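Local coordinates for protein SSD1 (Saccharomyces cerevisiae S288C, PDB 7AM1) that binds regulatory elements in mRNA untranslated regions and represses translation, as a pseudonuclease of the RNase II family that has lost enzymatic activity, at residues 565-577 / 634-648. Numbering follows the deposited sequence.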
loop_
_atom_site.group_PDB
_atom_site.type_symbol
_atom_site.label_atom_id
_atom_site.label_comp_id
_atom_site.label_asym_id
_atom_site.label_seq_id
_atom_site.Cartn_x
_atom_site.Cartn_y
_atom_site.Cartn_z
ATOM N N TYR A 565 -1.292 13.136 -24.563
ATOM C CA TYR A 565 -2.049 14.334 -24.229
ATOM C C TYR A 565 -1.928 15.384 -25.328
ATOM O O TYR A 565 -2.913 16.046 -25.677
ATOM C CB TYR A 565 -1.591 14.924 -22.898
ATOM C CG TYR A 565 -2.410 16.139 -22.543
ATOM C CD1 TYR A 565 -3.785 16.032 -22.345
ATOM C CD2 TYR A 565 -1.832 17.399 -22.462
ATOM C CE1 TYR A 565 -4.553 17.134 -22.046
ATOM C CE2 TYR A 565 -2.601 18.518 -22.166
ATOM C CZ TYR A 565 -3.963 18.377 -21.962
ATOM O OH TYR A 565 -4.747 19.473 -21.663
ATOM N N THR A 566 -0.721 15.555 -25.878
ATOM C CA THR A 566 -0.520 16.528 -26.945
ATOM C C THR A 566 -1.404 16.233 -28.151
ATOM O O THR A 566 -2.014 17.149 -28.712
ATOM C CB THR A 566 0.951 16.566 -27.357
ATOM O OG1 THR A 566 1.714 17.178 -26.313
ATOM C CG2 THR A 566 1.123 17.363 -28.649
ATOM N N LYS A 567 -1.513 14.965 -28.550
ATOM C CA LYS A 567 -2.251 14.630 -29.765
ATOM C C LYS A 567 -3.731 14.363 -29.503
ATOM O O LYS A 567 -4.582 14.841 -30.266
ATOM C CB LYS A 567 -1.610 13.412 -30.443
ATOM N N LEU A 568 -4.064 13.600 -28.454
ATOM C CA LEU A 568 -5.453 13.255 -28.170
ATOM C C LEU A 568 -6.124 14.205 -27.187
ATOM O O LEU A 568 -7.355 14.191 -27.080
ATOM C CB LEU A 568 -5.576 11.839 -27.603
ATOM C CG LEU A 568 -5.227 10.662 -28.510
ATOM C CD1 LEU A 568 -5.681 9.365 -27.840
ATOM C CD2 LEU A 568 -5.852 10.822 -29.887
ATOM N N GLY A 569 -5.355 15.000 -26.458
ATOM C CA GLY A 569 -5.940 16.001 -25.583
ATOM C C GLY A 569 -6.904 15.409 -24.572
ATOM O O GLY A 569 -6.553 14.512 -23.800
ATOM N N ASP A 570 -8.152 15.891 -24.605
ATOM C CA ASP A 570 -9.111 15.632 -23.537
ATOM C C ASP A 570 -9.434 14.156 -23.335
ATOM O O ASP A 570 -9.943 13.794 -22.268
ATOM C CB ASP A 570 -10.411 16.394 -23.823
ATOM C CG ASP A 570 -10.301 17.874 -23.530
ATOM O OD1 ASP A 570 -9.237 18.308 -23.047
ATOM O OD2 ASP A 570 -11.290 18.600 -23.762
ATOM N N LEU A 571 -9.146 13.294 -24.305
ATOM C CA LEU A 571 -9.448 11.874 -24.163
ATOM C C LEU A 571 -8.287 11.058 -23.590
ATOM O O LEU A 571 -8.456 9.856 -23.351
ATOM C CB LEU A 571 -9.877 11.289 -25.515
ATOM C CG LEU A 571 -11.160 11.855 -26.132
ATOM C CD1 LEU A 571 -11.511 11.088 -27.407
ATOM C CD2 LEU A 571 -12.330 11.835 -25.159
ATOM N N ALA A 572 -7.134 11.677 -23.331
ATOM C CA ALA A 572 -5.980 10.938 -22.834
ATOM C C ALA A 572 -6.257 10.342 -21.457
ATOM O O ALA A 572 -6.800 11.005 -20.570
ATOM C CB ALA A 572 -4.754 11.853 -22.759
ATOM N N LEU A 573 -5.875 9.077 -21.282
ATOM C CA LEU A 573 -5.902 8.430 -19.973
ATOM C C LEU A 573 -4.557 8.700 -19.312
ATOM O O LEU A 573 -3.519 8.223 -19.782
ATOM C CB LEU A 573 -6.173 6.933 -20.086
ATOM C CG LEU A 573 -6.355 6.195 -18.749
ATOM C CD1 LEU A 573 -6.851 4.781 -19.001
ATOM C CD2 LEU A 573 -5.091 6.146 -17.891
ATOM N N LEU A 574 -4.573 9.491 -18.252
ATOM C CA LEU A 574 -3.383 9.930 -17.548
ATOM C C LEU A 574 -3.437 9.424 -16.108
ATOM O O LEU A 574 -4.385 8.753 -15.694
ATOM C CB LEU A 574 -3.280 11.454 -17.611
ATOM C CG LEU A 574 -3.204 12.029 -19.031
ATOM C CD1 LEU A 574 -3.249 13.552 -19.003
ATOM C CD2 LEU A 574 -1.951 11.549 -19.737
ATOM N N ARG A 575 -2.410 9.764 -15.334
ATOM C CA ARG A 575 -2.323 9.337 -13.943
ATOM C C ARG A 575 -1.721 10.473 -13.138
ATOM O O ARG A 575 -0.654 10.984 -13.489
ATOM C CB ARG A 575 -1.484 8.065 -13.806
ATOM C CG ARG A 575 -1.424 7.497 -12.397
ATOM C CD ARG A 575 -0.925 6.066 -12.439
ATOM N NE ARG A 575 -0.847 5.450 -11.121
ATOM C CZ ARG A 575 -1.876 4.905 -10.479
ATOM N NH1 ARG A 575 -3.095 4.913 -11.008
ATOM N NH2 ARG A 575 -1.683 4.359 -9.289
ATOM N N ARG A 576 -2.422 10.900 -12.099
ATOM C CA ARG A 576 -1.948 11.990 -11.266
ATOM C C ARG A 576 -1.870 11.538 -9.816
ATOM O O ARG A 576 -2.354 10.469 -9.443
ATOM C CB ARG A 576 -2.847 13.223 -11.392
ATOM C CG ARG A 576 -4.264 13.058 -10.867
ATOM C CD ARG A 576 -4.983 14.370 -11.055
ATOM N NE ARG A 576 -6.300 14.397 -10.436
ATOM C CZ ARG A 576 -6.895 15.504 -10.006
ATOM N NH1 ARG A 576 -6.276 16.675 -10.101
ATOM N NH2 ARG A 576 -8.106 15.438 -9.468
ATOM N N GLN A 577 -1.247 12.380 -9.001
ATOM C CA GLN A 577 -1.075 12.092 -7.582
ATOM C C GLN A 577 -1.010 13.431 -6.870
ATOM O O GLN A 577 -0.103 14.228 -7.131
ATOM C CB GLN A 577 0.183 11.263 -7.338
ATOM C CG GLN A 577 0.186 10.503 -6.024
ATOM C CD GLN A 577 0.784 11.295 -4.885
ATOM O OE1 GLN A 577 1.647 12.150 -5.090
ATOM N NE2 GLN A 577 0.350 10.993 -3.666
ATOM N N ALA A 634 -1.969 7.396 -6.116
ATOM C CA ALA A 634 -2.208 8.036 -7.401
ATOM C C ALA A 634 -3.532 7.559 -7.999
ATOM O O ALA A 634 -4.114 6.555 -7.573
ATOM C CB ALA A 634 -1.050 7.738 -8.357
ATOM N N ARG A 635 -4.012 8.296 -9.004
ATOM C CA ARG A 635 -5.287 7.982 -9.638
ATOM C C ARG A 635 -5.182 8.095 -11.151
ATOM O O ARG A 635 -4.680 9.098 -11.664
ATOM C CB ARG A 635 -6.399 8.930 -9.170
ATOM C CG ARG A 635 -6.534 9.067 -7.669
ATOM C CD ARG A 635 -7.739 9.923 -7.308
ATOM N NE ARG A 635 -8.921 9.079 -7.137
ATOM C CZ ARG A 635 -9.816 8.810 -8.084
ATOM N NH1 ARG A 635 -9.694 9.316 -9.305
ATOM N NH2 ARG A 635 -10.844 8.020 -7.805
ATOM N N TYR A 636 -5.678 7.089 -11.864
ATOM C CA TYR A 636 -5.971 7.280 -13.276
ATOM C C TYR A 636 -7.098 8.298 -13.433
ATOM O O TYR A 636 -7.991 8.403 -12.587
ATOM C CB TYR A 636 -6.379 5.971 -13.946
ATOM C CG TYR A 636 -5.353 4.865 -13.869
ATOM C CD1 TYR A 636 -4.118 4.980 -14.499
ATOM C CD2 TYR A 636 -5.638 3.690 -13.197
ATOM C CE1 TYR A 636 -3.187 3.957 -14.437
ATOM C CE2 TYR A 636 -4.727 2.669 -13.129
ATOM C CZ TYR A 636 -3.500 2.801 -13.745
ATOM O OH TYR A 636 -2.596 1.769 -13.668
ATOM N N PHE A 637 -7.056 9.043 -14.537
ATOM C CA PHE A 637 -8.081 10.034 -14.836
ATOM C C PHE A 637 -8.047 10.344 -16.326
ATOM O O PHE A 637 -7.058 10.072 -17.011
ATOM C CB PHE A 637 -7.888 11.318 -14.025
ATOM C CG PHE A 637 -6.720 12.153 -14.479
ATOM C CD1 PHE A 637 -5.424 11.812 -14.124
ATOM C CD2 PHE A 637 -6.919 13.271 -15.274
ATOM C CE1 PHE A 637 -4.346 12.581 -14.543
ATOM C CE2 PHE A 637 -5.851 14.043 -15.695
ATOM C CZ PHE A 637 -4.564 13.697 -15.331
ATOM N N ILE A 638 -9.143 10.915 -16.818
ATOM C CA ILE A 638 -9.249 11.343 -18.209
ATOM C C ILE A 638 -8.977 12.839 -18.269
ATOM O O ILE A 638 -9.610 13.625 -17.551
ATOM C CB ILE A 638 -10.630 11.001 -18.792
ATOM C CG1 ILE A 638 -10.919 9.506 -18.616
ATOM C CG2 ILE A 638 -10.721 11.418 -20.260
ATOM C CD1 ILE A 638 -9.843 8.588 -19.176
ATOM N N ALA A 639 -8.052 13.234 -19.149
ATOM C CA ALA A 639 -7.500 14.583 -19.109
ATOM C C ALA A 639 -8.586 15.645 -19.152
ATOM O O ALA A 639 -8.493 16.663 -18.457
ATOM C CB ALA A 639 -6.513 14.782 -20.264
ATOM N N GLY A 640 -9.616 15.437 -19.970
ATOM C CA GLY A 640 -10.664 16.430 -20.120
ATOM C C GLY A 640 -11.525 16.627 -18.892
ATOM O O GLY A 640 -12.263 17.615 -18.827
ATOM N N LYS A 641 -11.433 15.738 -17.914
ATOM C CA LYS A 641 -12.223 15.865 -16.699
ATOM C C LYS A 641 -11.499 16.632 -15.600
ATOM O O LYS A 641 -12.093 16.877 -14.547
ATOM C CB LYS A 641 -12.597 14.474 -16.181
ATOM C CG LYS A 641 -13.381 13.631 -17.170
ATOM C CD LYS A 641 -14.664 14.341 -17.580
ATOM C CE LYS A 641 -15.849 13.390 -17.658
ATOM N NZ LYS A 641 -17.054 13.980 -17.003
ATOM N N VAL A 642 -10.252 17.041 -15.832
ATOM C CA VAL A 642 -9.412 17.651 -14.809
ATOM C C VAL A 642 -8.766 18.901 -15.387
ATOM O O VAL A 642 -8.446 18.967 -16.577
ATOM C CB VAL A 642 -8.336 16.660 -14.299
ATOM C CG1 VAL A 642 -7.295 17.363 -13.429
ATOM C CG2 VAL A 642 -8.989 15.522 -13.525
ATOM N N ASP A 643 -8.578 19.899 -14.534
ATOM C CA ASP A 643 -7.909 21.121 -14.955
ATOM C C ASP A 643 -6.462 20.809 -15.331
ATOM O O ASP A 643 -5.757 20.148 -14.556
ATOM C CB ASP A 643 -7.961 22.166 -13.839
ATOM C CG ASP A 643 -7.380 23.502 -14.264
ATOM O OD1 ASP A 643 -6.208 23.539 -14.689
ATOM O OD2 ASP A 643 -8.102 24.520 -14.186
ATOM N N PRO A 644 -5.982 21.249 -16.499
ATOM C CA PRO A 644 -4.605 20.910 -16.897
ATOM C C PRO A 644 -3.544 21.440 -15.944
ATOM O O PRO A 644 -2.381 21.036 -16.058
ATOM C CB PRO A 644 -4.466 21.552 -18.286
ATOM C CG PRO A 644 -5.852 21.665 -18.791
ATOM C CD PRO A 644 -6.714 21.924 -17.587
ATOM N N ASP A 645 -3.904 22.310 -15.003
ATOM C CA ASP A 645 -2.967 22.746 -13.979
ATOM C C ASP A 645 -2.829 21.738 -12.846
ATOM O O ASP A 645 -1.991 21.938 -11.960
ATOM C CB ASP A 645 -3.417 24.090 -13.400
ATOM C CG ASP A 645 -3.152 25.254 -14.337
ATOM O OD1 ASP A 645 -2.304 25.119 -15.243
ATOM O OD2 ASP A 645 -3.804 26.306 -14.172
ATOM N N GLN A 646 -3.613 20.656 -12.863
ATOM C CA GLN A 646 -3.631 19.685 -11.774
ATOM C C GLN A 646 -3.375 18.270 -12.280
ATOM O O GLN A 646 -3.869 17.296 -11.701
ATOM C CB GLN A 646 -4.958 19.755 -11.020
ATOM C CG GLN A 646 -5.234 21.114 -10.394
ATOM C CD GLN A 646 -4.178 21.512 -9.377
ATOM O OE1 GLN A 646 -3.566 20.660 -8.732
ATOM N NE2 GLN A 646 -3.957 22.814 -9.234
ATOM N N TYR A 647 -2.594 18.141 -13.350
ATOM C CA TYR A 647 -2.183 16.845 -13.873
ATOM C C TYR A 647 -0.969 16.273 -13.150
ATOM O O TYR A 647 -0.567 15.142 -13.444
ATOM C CB TYR A 647 -1.856 16.958 -15.365
ATOM C CG TYR A 647 -3.024 17.189 -16.304
ATOM C CD1 TYR A 647 -4.347 17.140 -15.867
ATOM C CD2 TYR A 647 -2.789 17.453 -17.646
ATOM C CE1 TYR A 647 -5.394 17.347 -16.752
ATOM C CE2 TYR A 647 -3.817 17.663 -18.525
ATOM C CZ TYR A 647 -5.116 17.609 -18.085
ATOM O OH TYR A 647 -6.123 17.823 -18.999
ATOM N N GLY A 648 -0.383 17.017 -12.215
ATOM C CA GLY A 648 0.897 16.632 -11.663
ATOM C C GLY A 648 0.829 15.375 -10.817
ATOM O O GLY A 648 -0.194 15.036 -10.221
HETATM O O HOH W 1 -7.445 19.269 -21.410
HETATM O O HOH W 2 -3.840 3.786 -7.357
HETATM O O HOH W 3 -0.872 13.156 -15.273
#
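A two-stranded antiparallel ribbon in the RNB domain pairs Leu573–Arg576 with Arg635–Ile638. Leu574 and Phe637 exchange both backbone bonds, as do Arg576 and Arg635; beyond the strand ends, Ala639 N reaches Ala572 O and Gly640 N reaches Asp570 O. On the face bearing Leu573, Arg575, Tyr636 and Ile638, NH1 of Arg575 sits 3.3 Å above the centre of the Tyr636 ring, a cation-pi contact with the guanidinium inclined 50° to the ring. Ala634 CB lies against the guanidinium face turned from that ring, and Arg575 NE forms a salt bridge with Asp529. On the other face, Arg576 starts with CG between its backbone N and carbonyl carbon (chi1 66°) and then runs extended across Phe637, its CD 4.2 Å from the ring centroid in a CH-pi contact. Arg576 NH1 donates nearly straight to Gln646 O (3.0 Å), which lies in the guanidinium plane, while Val642 CG1 covers one guanidinium face. An alanine in place of Arg576 would probably bare this face of Phe637 and leave Gln646 O without its guanidinium donor, giving the 642–646 loop more freedom to move. Farther along, Leu574 CB packs 3.4 Å from Phe637 CE1, and Leu574 CD1 reaches Ala639 CB. Tyr647 points its edge at the face of Tyr565 in a T-shaped pair (centroids 5.1 Å apart, planes at 87°), and Tyr647 OH donates to Ala639 O (2.7 Å) from above the carbonyl plane. One water joins both tyrosine hydroxyls to Asp570 OD1. Strand 573–576 follows helix 544–568 through the short turn at 569–572, with helix 689–725 touching Tyr636 and Arg635, whose guanidinium pairs with Glu697, and helix 668–681 meeting Leu568 and Tyr636.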